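Local atomic coordinates of dihydroorotase (Agrobacterium tumefaciens, PDB entry 2OGJ), a protein that acts as a zinc-dependent esterase that deacetylates acetyl-(R)-mandelate and, less efficiently, acetyl glycolate in vitro. Residues A[79-84]-A[107-112]; A[227-232]-A[257-262]; A[234-239]-A[266-271]. All coordinates share one frame; numbering follows the deposited sequence.

Contact 1. Residues A[79-84]-A[107-112]. With ZN (zinc ion), chain G.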
loop_
_atom_site.group_PDB
_atom_site.type_symbol
_atom_site.label_atom_id
_atom_site.label_comp_id
_atom_site.label_asym_id
_atom_site.label_seq_id
_atom_site.Cartn_x
_atom_site.Cartn_y
_atom_site.Cartn_z
ATOM N N HIS A 79 0.003 -30.641 6.117
ATOM C CA HIS A 79 -0.254 -29.501 6.980
ATOM C C HIS A 79 -0.903 -30.037 8.236
ATOM O O HIS A 79 -2.114 -30.264 8.292
ATOM C CB HIS A 79 -1.136 -28.495 6.248
ATOM C CG HIS A 79 -0.471 -27.906 5.044
ATOM N ND1 HIS A 79 0.529 -26.964 5.137
ATOM C CD2 HIS A 79 -0.588 -28.195 3.726
ATOM C CE1 HIS A 79 1.001 -26.701 3.934
ATOM N NE2 HIS A 79 0.341 -27.437 3.057
ATOM N N ILE A 80 -0.060 -30.235 9.242
ATOM C CA ILE A 80 -0.470 -30.796 10.502
ATOM C C ILE A 80 -0.345 -29.851 11.701
ATOM O O ILE A 80 -0.160 -30.296 12.844
ATOM C CB ILE A 80 0.323 -32.085 10.749
ATOM C CG1 ILE A 80 1.811 -31.824 10.504
ATOM C CG2 ILE A 80 -0.182 -33.204 9.805
ATOM C CD1 ILE A 80 2.652 -33.085 10.625
ATOM N N TRP A 81 -0.456 -28.549 11.445
ATOM C CA TRP A 81 -0.397 -27.569 12.523
ATOM C C TRP A 81 -1.849 -27.417 12.988
ATOM O O TRP A 81 -2.409 -26.319 12.948
ATOM C CB TRP A 81 0.135 -26.234 11.989
ATOM C CG TRP A 81 0.673 -25.269 13.035
ATOM C CD1 TRP A 81 1.467 -24.175 12.804
ATOM C CD2 TRP A 81 0.411 -25.274 14.449
ATOM N NE1 TRP A 81 1.706 -23.498 13.977
ATOM C CE2 TRP A 81 1.069 -24.149 15.001
ATOM C CE3 TRP A 81 -0.317 -26.115 15.303
ATOM C CZ2 TRP A 81 1.017 -23.844 16.365
ATOM C CZ3 TRP A 81 -0.367 -25.813 16.662
ATOM C CH2 TRP A 81 0.297 -24.685 17.176
ATOM N N HIS A 82 -2.448 -28.545 13.390
ATOM C CA HIS A 82 -3.833 -28.625 13.859
ATOM C C HIS A 82 -4.073 -27.667 15.026
ATOM O O HIS A 82 -3.283 -27.592 15.965
ATOM C CB HIS A 82 -4.135 -30.051 14.293
ATOM C CG HIS A 82 -5.446 -30.197 14.996
ATOM N ND1 HIS A 82 -6.639 -30.337 14.323
ATOM C CD2 HIS A 82 -5.757 -30.145 16.314
ATOM C CE1 HIS A 82 -7.632 -30.362 15.196
ATOM N NE2 HIS A 82 -7.123 -30.245 16.410
ATOM N N GLY A 83 -5.176 -26.938 14.964
ATOM C CA GLY A 83 -5.474 -25.976 16.004
ATOM C C GLY A 83 -4.706 -24.670 15.835
ATOM O O GLY A 83 -5.302 -23.600 15.920
ATOM N N GLY A 84 -3.392 -24.750 15.603
ATOM C CA GLY A 84 -2.576 -23.551 15.428
ATOM C C GLY A 84 -2.950 -22.751 14.193
ATOM O O GLY A 84 -2.931 -21.522 14.182
ATOM N N GLY A 107 5.420 -25.519 6.006
ATOM C CA GLY A 107 5.209 -24.104 6.242
ATOM C C GLY A 107 3.871 -23.706 6.812
ATOM O O GLY A 107 3.342 -22.658 6.437
ATOM N N SER A 108 3.310 -24.530 7.698
ATOM C CA SER A 108 2.032 -24.199 8.313
ATOM C C SER A 108 2.341 -23.194 9.419
ATOM O O SER A 108 1.534 -22.321 9.745
ATOM C CB SER A 108 1.357 -25.452 8.866
ATOM O OG SER A 108 1.076 -26.376 7.828
ATOM N N ALA A 109 3.549 -23.302 9.959
ATOM C CA ALA A 109 3.986 -22.381 10.991
ATOM C C ALA A 109 5.167 -21.532 10.512
ATOM O O ALA A 109 5.950 -21.974 9.670
ATOM C CB ALA A 109 4.383 -23.142 12.250
ATOM N N GLY A 110 5.265 -20.312 11.049
ATOM C CA GLY A 110 6.360 -19.413 10.722
ATOM C C GLY A 110 7.210 -19.288 11.975
ATOM O O GLY A 110 7.150 -20.151 12.842
ATOM N N GLU A 111 8.013 -18.246 12.108
ATOM C CA GLU A 111 8.788 -18.149 13.332
ATOM C C GLU A 111 7.886 -17.765 14.507
ATOM O O GLU A 111 8.171 -18.105 15.646
ATOM C CB GLU A 111 9.962 -17.160 13.177
ATOM C CG GLU A 111 9.640 -15.783 12.590
ATOM C CD GLU A 111 8.887 -14.862 13.551
ATOM O OE1 GLU A 111 9.209 -14.865 14.760
ATOM O OE2 GLU A 111 7.986 -14.118 13.097
ATOM N N ALA A 112 6.782 -17.085 14.224
ATOM C CA ALA A 112 5.857 -16.654 15.269
ATOM C C ALA A 112 5.341 -17.784 16.184
ATOM O O ALA A 112 5.485 -17.705 17.410
ATOM C CB ALA A 112 4.667 -15.891 14.647
HETATM ZN ZN ZN G . 0.644 -27.001 0.924
#
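Trp81 overlaps Ser108 through its root, the two CB atoms lying 3.4 Å apart, while the pyrrole side of the indole passes near Ala109. The CG atom stands anti to the backbone N (chi1 -161°), which swings the ring past Ser108 and brings Trp81 CD1 within 3.6 Å of Ser108 O. Gly84 CA lies above one face of the ring, near its border. At the polar corner, NE1 is bonded to OD1 of Asn113. Trp81 is also the centre of an inverse gamma turn, closed by a weak bond from His82 N to Ile80 O (2.9 Å), so the chain bends sharply just where the indole leaves it. Two residues earlier, His79 belongs to the HxH pair, with His77, that amidohydrolase barrels carry at the end of the first strand; 107-112 follows strand 100-106 in the same TIM barrel. His79 NE2 binds a zinc ion at 2.2 Å, a site completed by His77, Asp291 and the carboxylated Lys175. The far side of the imidazole is held by Ser108: His79 ND1 donates to Ser108 OG over 2.8 Å, with an N-H...O angle of 156° and the oxygen almost exactly in the ring plane. Because the bond is made at the ring edge, it would restrain rotation of the imidazole and keep NE2 directed at the metal. Ser108 OG is bonded in turn to OD2 of Asp105, which also takes the backbone N of Ile80, placing a carboxylate in the second shell that probably makes His79 a more electron-rich ligand. Away from the metal, Trp81 packs against Gly83 of a neighbouring subunit.

Contact 2. Residues A[227-232]-A[257-262]. With ZN (zinc ion), chain H.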
loop_
_atom_site.group_PDB
_atom_site.type_symbol
_atom_site.label_atom_id
_atom_site.label_comp_id
_atom_site.label_asym_id
_atom_site.label_seq_id
_atom_site.Cartn_x
_atom_site.Cartn_y
_atom_site.Cartn_z
ATOM N N ASP A 227 17.232 -28.123 -3.427
ATOM C CA ASP A 227 15.992 -27.368 -3.311
ATOM C C ASP A 227 14.849 -28.207 -3.865
ATOM O O ASP A 227 15.051 -29.116 -4.679
ATOM C CB ASP A 227 16.076 -26.041 -4.069
ATOM C CG ASP A 227 16.780 -24.955 -3.282
ATOM O OD1 ASP A 227 16.897 -23.845 -3.832
ATOM O OD2 ASP A 227 17.206 -25.195 -2.126
ATOM N N VAL A 228 13.640 -27.869 -3.455
ATOM C CA VAL A 228 12.482 -28.629 -3.878
ATOM C C VAL A 228 11.386 -27.743 -4.460
ATOM O O VAL A 228 11.106 -26.667 -3.937
ATOM C CB VAL A 228 11.902 -29.421 -2.650
ATOM C CG1 VAL A 228 10.723 -30.297 -3.074
ATOM C CG2 VAL A 228 13.007 -30.257 -1.988
ATOM N N VAL A 229 10.772 -28.195 -5.550
ATOM C CA VAL A 229 9.667 -27.466 -6.159
ATOM C C VAL A 229 8.465 -28.383 -5.964
ATOM O O VAL A 229 8.399 -29.480 -6.526
ATOM C CB VAL A 229 9.863 -27.237 -7.678
ATOM C CG1 VAL A 229 8.561 -26.777 -8.304
ATOM C CG2 VAL A 229 10.999 -26.255 -7.927
ATOM N N THR A 230 7.517 -27.947 -5.146
ATOM C CA THR A 230 6.327 -28.740 -4.913
ATOM C C THR A 230 5.261 -28.236 -5.888
ATOM O O THR A 230 5.259 -27.063 -6.258
ATOM C CB THR A 230 5.861 -28.632 -3.433
ATOM O OG1 THR A 230 4.808 -29.574 -3.201
ATOM C CG2 THR A 230 5.383 -27.216 -3.108
ATOM N N HIS A 231 4.374 -29.146 -6.294
ATOM C CA HIS A 231 3.310 -28.893 -7.262
ATOM C C HIS A 231 3.919 -29.015 -8.662
ATOM O O HIS A 231 3.391 -28.489 -9.634
ATOM C CB HIS A 231 2.706 -27.502 -7.075
ATOM C CG HIS A 231 2.150 -27.257 -5.705
ATOM N ND1 HIS A 231 1.647 -28.267 -4.910
ATOM C CD2 HIS A 231 1.964 -26.110 -5.010
ATOM C CE1 HIS A 231 1.174 -27.756 -3.788
ATOM N NE2 HIS A 231 1.354 -26.449 -3.824
ATOM N N CYS A 232 5.031 -29.737 -8.748
ATOM C CA CYS A 232 5.774 -29.915 -9.999
ATOM C C CYS A 232 4.936 -30.253 -11.224
ATOM O O CYS A 232 5.249 -29.810 -12.334
ATOM C CB CYS A 232 6.841 -30.999 -9.822
ATOM S SG CYS A 232 6.141 -32.627 -9.604
ATOM N N GLU A 257 18.718 -31.364 -12.629
ATOM C CA GLU A 257 20.157 -31.502 -12.347
ATOM C C GLU A 257 20.434 -31.076 -10.897
ATOM O O GLU A 257 21.298 -30.238 -10.649
ATOM C CB GLU A 257 20.972 -30.571 -13.257
ATOM C CG GLU A 257 20.607 -29.078 -13.105
ATOM C CD GLU A 257 21.555 -28.125 -13.839
ATOM O OE1 GLU A 257 21.141 -26.986 -14.124
ATOM O OE2 GLU A 257 22.712 -28.498 -14.125
ATOM N N GLY A 258 19.696 -31.640 -9.948
ATOM C CA GLY A 258 19.893 -31.276 -8.560
ATOM C C GLY A 258 18.602 -30.825 -7.892
ATOM O O GLY A 258 18.349 -31.188 -6.745
ATOM N N ILE A 259 17.796 -30.028 -8.599
ATOM C CA ILE A 259 16.528 -29.529 -8.070
ATOM C C ILE A 259 15.501 -30.655 -7.966
ATOM O O ILE A 259 15.173 -31.299 -8.963
ATOM C CB ILE A 259 15.944 -28.398 -8.955
ATOM C CG1 ILE A 259 16.738 -27.107 -8.755
ATOM C CG2 ILE A 259 14.490 -28.135 -8.585
ATOM C CD1 ILE A 259 18.176 -27.201 -9.152
ATOM N N ARG A 260 14.986 -30.872 -6.759
ATOM C CA ARG A 260 14.014 -31.922 -6.519
ATOM C C ARG A 260 12.592 -31.535 -6.893
ATOM O O ARG A 260 12.078 -30.495 -6.458
ATOM C CB ARG A 260 14.047 -32.327 -5.054
ATOM C CG ARG A 260 15.440 -32.572 -4.503
ATOM C CD ARG A 260 16.241 -33.506 -5.386
ATOM N NE ARG A 260 17.387 -34.046 -4.672
ATOM C CZ ARG A 260 18.328 -34.779 -5.249
ATOM N NH1 ARG A 260 18.247 -35.048 -6.543
ATOM N NH2 ARG A 260 19.340 -35.247 -4.532
ATOM N N LEU A 261 11.962 -32.371 -7.714
ATOM C CA LEU A 261 10.581 -32.121 -8.114
ATOM C C LEU A 261 9.664 -32.942 -7.196
ATOM O O LEU A 261 9.851 -34.151 -7.040
ATOM C CB LEU A 261 10.347 -32.484 -9.591
ATOM C CG LEU A 261 11.182 -31.753 -10.656
ATOM C CD1 LEU A 261 10.699 -32.129 -12.016
ATOM C CD2 LEU A 261 11.054 -30.265 -10.558
ATOM N N ASP A 262 8.697 -32.271 -6.568
ATOM C CA ASP A 262 7.755 -32.902 -5.643
ATOM C C ASP A 262 6.308 -32.751 -6.130
ATOM O O ASP A 262 5.892 -31.660 -6.511
ATOM C CB ASP A 262 7.918 -32.262 -4.260
ATOM C CG ASP A 262 6.984 -32.862 -3.205
ATOM O OD1 ASP A 262 7.133 -34.070 -2.897
ATOM O OD2 ASP A 262 6.117 -32.112 -2.679
HETATM ZN ZN ZN H . 1.031 -25.140 -1.760
#
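Thr230 and Asp262 run alongside each other from the same face of the sheet, and Thr230 OG1 donates to Asp262 OD2 over 2.9 Å, using the anti lone pair of that oxygen. OG1 stands anti to the backbone N (chi1 -172°), which aims it along the aspartate and lets it also bond ND1 of His77, a ligand of the zinc ion that His79 binds. Hydroxyls satisfy both oxygens of this buried carboxylate: Ser287 OG bonds OD1, and Ser289 OG joins Thr230 at OD2. Behind these side chains runs a regular parallel ladder. Asp227 O accepts from Arg260 N at 2.7 Å, Arg260 O from Val229 N at 2.8 Å, and Val229 O from Asp262 N, also at 2.8 Å. Strands 228-230 and 260-262 are neighbours in the TIM barrel, joined through helix 245-253 as a beta-alpha-beta crossover. Val228 shares a face with Thr230 and Asp262, its CG1 resting on Asp262 CB at 3.6 Å; on the other face Val229 meets Ile259 through their CG2 methyls. Where the strands end, Asp262 O receives Cys232 N at 3.1 Å (N-H...O angle 161°) and, more weakly, His231 N. These bonds hold the backbone at His231, whose NE2 binds a zinc ion at 2.5 Å, shared with His208 and the carboxylated Lys175. At the opposite strand end the carboxylate of Asp227 forms a salt bridge with Lys195.

Contact 3. Residues A[234-239]-A[266-271]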
loop_
_atom_site.group_PDB
_atom_site.type_symbol
_atom_site.label_atom_id
_atom_site.label_comp_id
_atom_site.label_asym_id
_atom_site.label_seq_id
_atom_site.Cartn_x
_atom_site.Cartn_y
_atom_site.Cartn_z
ATOM N N ASN A 234 1.460 -29.666 -11.710
ATOM C CA ASN A 234 0.142 -29.069 -11.684
ATOM C C ASN A 234 -0.243 -28.836 -13.127
ATOM O O ASN A 234 0.612 -28.624 -13.983
ATOM C CB ASN A 234 0.143 -27.734 -10.931
ATOM C CG ASN A 234 0.766 -26.610 -11.737
ATOM O OD1 ASN A 234 1.980 -26.411 -11.711
ATOM N ND2 ASN A 234 -0.067 -25.879 -12.473
ATOM N N GLY A 235 -1.540 -28.891 -13.388
ATOM C CA GLY A 235 -2.046 -28.682 -14.731
ATOM C C GLY A 235 -2.876 -27.414 -14.822
ATOM O O GLY A 235 -3.957 -27.400 -15.415
ATOM N N LYS A 236 -2.376 -26.344 -14.213
ATOM C CA LYS A 236 -3.072 -25.069 -14.249
ATOM C C LYS A 236 -2.411 -24.088 -15.236
ATOM O O LYS A 236 -1.177 -24.026 -15.340
ATOM C CB LYS A 236 -3.102 -24.459 -12.851
ATOM C CG LYS A 236 -3.848 -25.293 -11.838
ATOM C CD LYS A 236 -5.304 -25.527 -12.221
ATOM C CE LYS A 236 -6.057 -26.278 -11.125
ATOM N NZ LYS A 236 -7.476 -26.538 -11.471
ATOM N N SER A 237 -3.246 -23.328 -15.951
ATOM C CA SER A 237 -2.780 -22.342 -16.923
ATOM C C SER A 237 -1.826 -21.328 -16.285
ATOM O O SER A 237 -2.171 -20.673 -15.303
ATOM C CB SER A 237 -3.975 -21.589 -17.533
ATOM O OG SER A 237 -4.831 -22.427 -18.304
ATOM N N GLY A 238 -0.634 -21.195 -16.852
ATOM C CA GLY A 238 0.327 -20.255 -16.314
ATOM C C GLY A 238 1.318 -20.888 -15.355
ATOM O O GLY A 238 2.226 -20.219 -14.844
ATOM N N SER A 239 1.162 -22.187 -15.109
ATOM C CA SER A 239 2.062 -22.881 -14.188
ATOM C C SER A 239 2.387 -24.300 -14.631
ATOM O O SER A 239 3.307 -24.914 -14.118
ATOM C CB SER A 239 1.464 -22.888 -12.766
ATOM O OG SER A 239 0.036 -22.933 -12.784
ATOM N N GLY A 266 -2.586 -31.533 -4.109
ATOM C CA GLY A 266 -3.430 -30.956 -3.081
ATOM C C GLY A 266 -4.679 -30.176 -3.424
ATOM O O GLY A 266 -4.909 -29.106 -2.852
ATOM N N GLY A 267 -5.503 -30.691 -4.327
ATOM C CA GLY A 267 -6.714 -29.966 -4.667
ATOM C C GLY A 267 -6.548 -29.159 -5.934
ATOM O O GLY A 267 -7.449 -29.127 -6.772
ATOM N N ALA A 268 -5.402 -28.505 -6.089
ATOM C CA ALA A 268 -5.167 -27.728 -7.294
ATOM C C ALA A 268 -3.825 -28.007 -7.972
ATOM O O ALA A 268 -3.594 -27.541 -9.082
ATOM C CB ALA A 268 -5.287 -26.234 -6.981
ATOM N N SER A 269 -2.953 -28.790 -7.337
ATOM C CA SER A 269 -1.619 -29.023 -7.901
ATOM C C SER A 269 -1.223 -30.330 -8.613
ATOM O O SER A 269 -0.023 -30.560 -8.855
ATOM C CB SER A 269 -0.583 -28.723 -6.818
ATOM O OG SER A 269 -0.879 -27.487 -6.184
ATOM N N PHE A 270 -2.190 -31.187 -8.944
ATOM C CA PHE A 270 -1.853 -32.413 -9.662
ATOM C C PHE A 270 -2.784 -32.731 -10.813
ATOM O O PHE A 270 -4.002 -32.725 -10.662
ATOM C CB PHE A 270 -1.806 -33.629 -8.739
ATOM C CG PHE A 270 -1.405 -34.901 -9.447
ATOM C CD1 PHE A 270 -0.082 -35.116 -9.826
ATOM C CD2 PHE A 270 -2.362 -35.868 -9.775
ATOM C CE1 PHE A 270 0.281 -36.273 -10.521
ATOM C CE2 PHE A 270 -2.006 -37.025 -10.471
ATOM C CZ PHE A 270 -0.686 -37.229 -10.843
ATOM N N SER A 271 -2.176 -33.017 -11.962
ATOM C CA SER A 271 -2.895 -33.366 -13.180
ATOM C C SER A 271 -2.362 -34.675 -13.767
ATOM O O SER A 271 -1.147 -34.846 -13.917
ATOM C CB SER A 271 -2.730 -32.260 -14.222
ATOM O OG SER A 271 -3.273 -32.661 -15.474
HETATM O O HOH W 1 -8.438 -27.260 -8.963
#
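Lys236 runs its aliphatic chain past the carbonyl oxygen of Ala268, bringing together two beta-alpha loops that follow neighbouring strands, 228-230 and 260-262, of the TIM barrel. Its CG leaves beside the backbone N (chi1 -62°); the chain bends once, at the second torsion (chi2 -59°), then continues fully extended to NZ. That bend lays the lysine chain against Ala268 O, with Lys236 CG 3.6 Å from Ala268 O and Lys236 CE 3.4 Å from Ala268 O, while CE also approaches the alanine methyl. Closer to the zinc site, Asn234 lays CA and CB against Ser269 O, Asn234 CA being the nearer at 3.2 Å and Asn234 CB standing 3.5 Å from Ser269 O. Its CG sits between the backbone N and the carbonyl carbon (chi1 75°), a conformation that turns the amide away from 266-271 and back toward its own loop. Gly235, having no side chain, lets Ser271 come in close: Ser271 CB is 3.7 Å from Gly235 N. The hydroxyl of Ser271 points elsewhere; OG is anti to its own backbone N, at the N-cap of helix 272-280, where it makes a weak bond to Val274 N. The first loop holds its own shape by a type II beta turn over Lys236 to Ser239. Both Ser239 N and Ser239 OG donate to Lys236 O, each at 3.0 Å and from the same face of the carbonyl plane, the hydroxyl standing well above that plane. Between 234-239 and 266-271 themselves there is no direct hydrogen bond; one step earlier the backbone of Phe233 bonds that of Ser271. The lysine ammonium, which also bonds OD1 of Asn365, supplies a solvent bridge: Lys236 NZ donates to a water at 2.8 Å, and that water donates to Gly267 O at 3.0 Å.

In the fold
All three contacts belong to the TIM barrel. Contacts 1 and 3 join loops beyond the strand ends, while contact 2 pairs two strands and reaches that end at His231. Contact 1 closes before the others open; contacts 2 and 3 interleave along the chain, since the strands of contact 2 run on into the loops of contact 3. These two have centres about 15 Å apart and touch where His231 ND1 lies 2.9 Å from Ser269 OG. Contact 1 is about 22 Å from contact 2 and 23 Å from contact 3, centre to centre, and touches neither. Contacts 1 and 2 hold ligands of different zinc ions, bridged by the carboxylated Lys175, so distant residues assemble one binuclear centre.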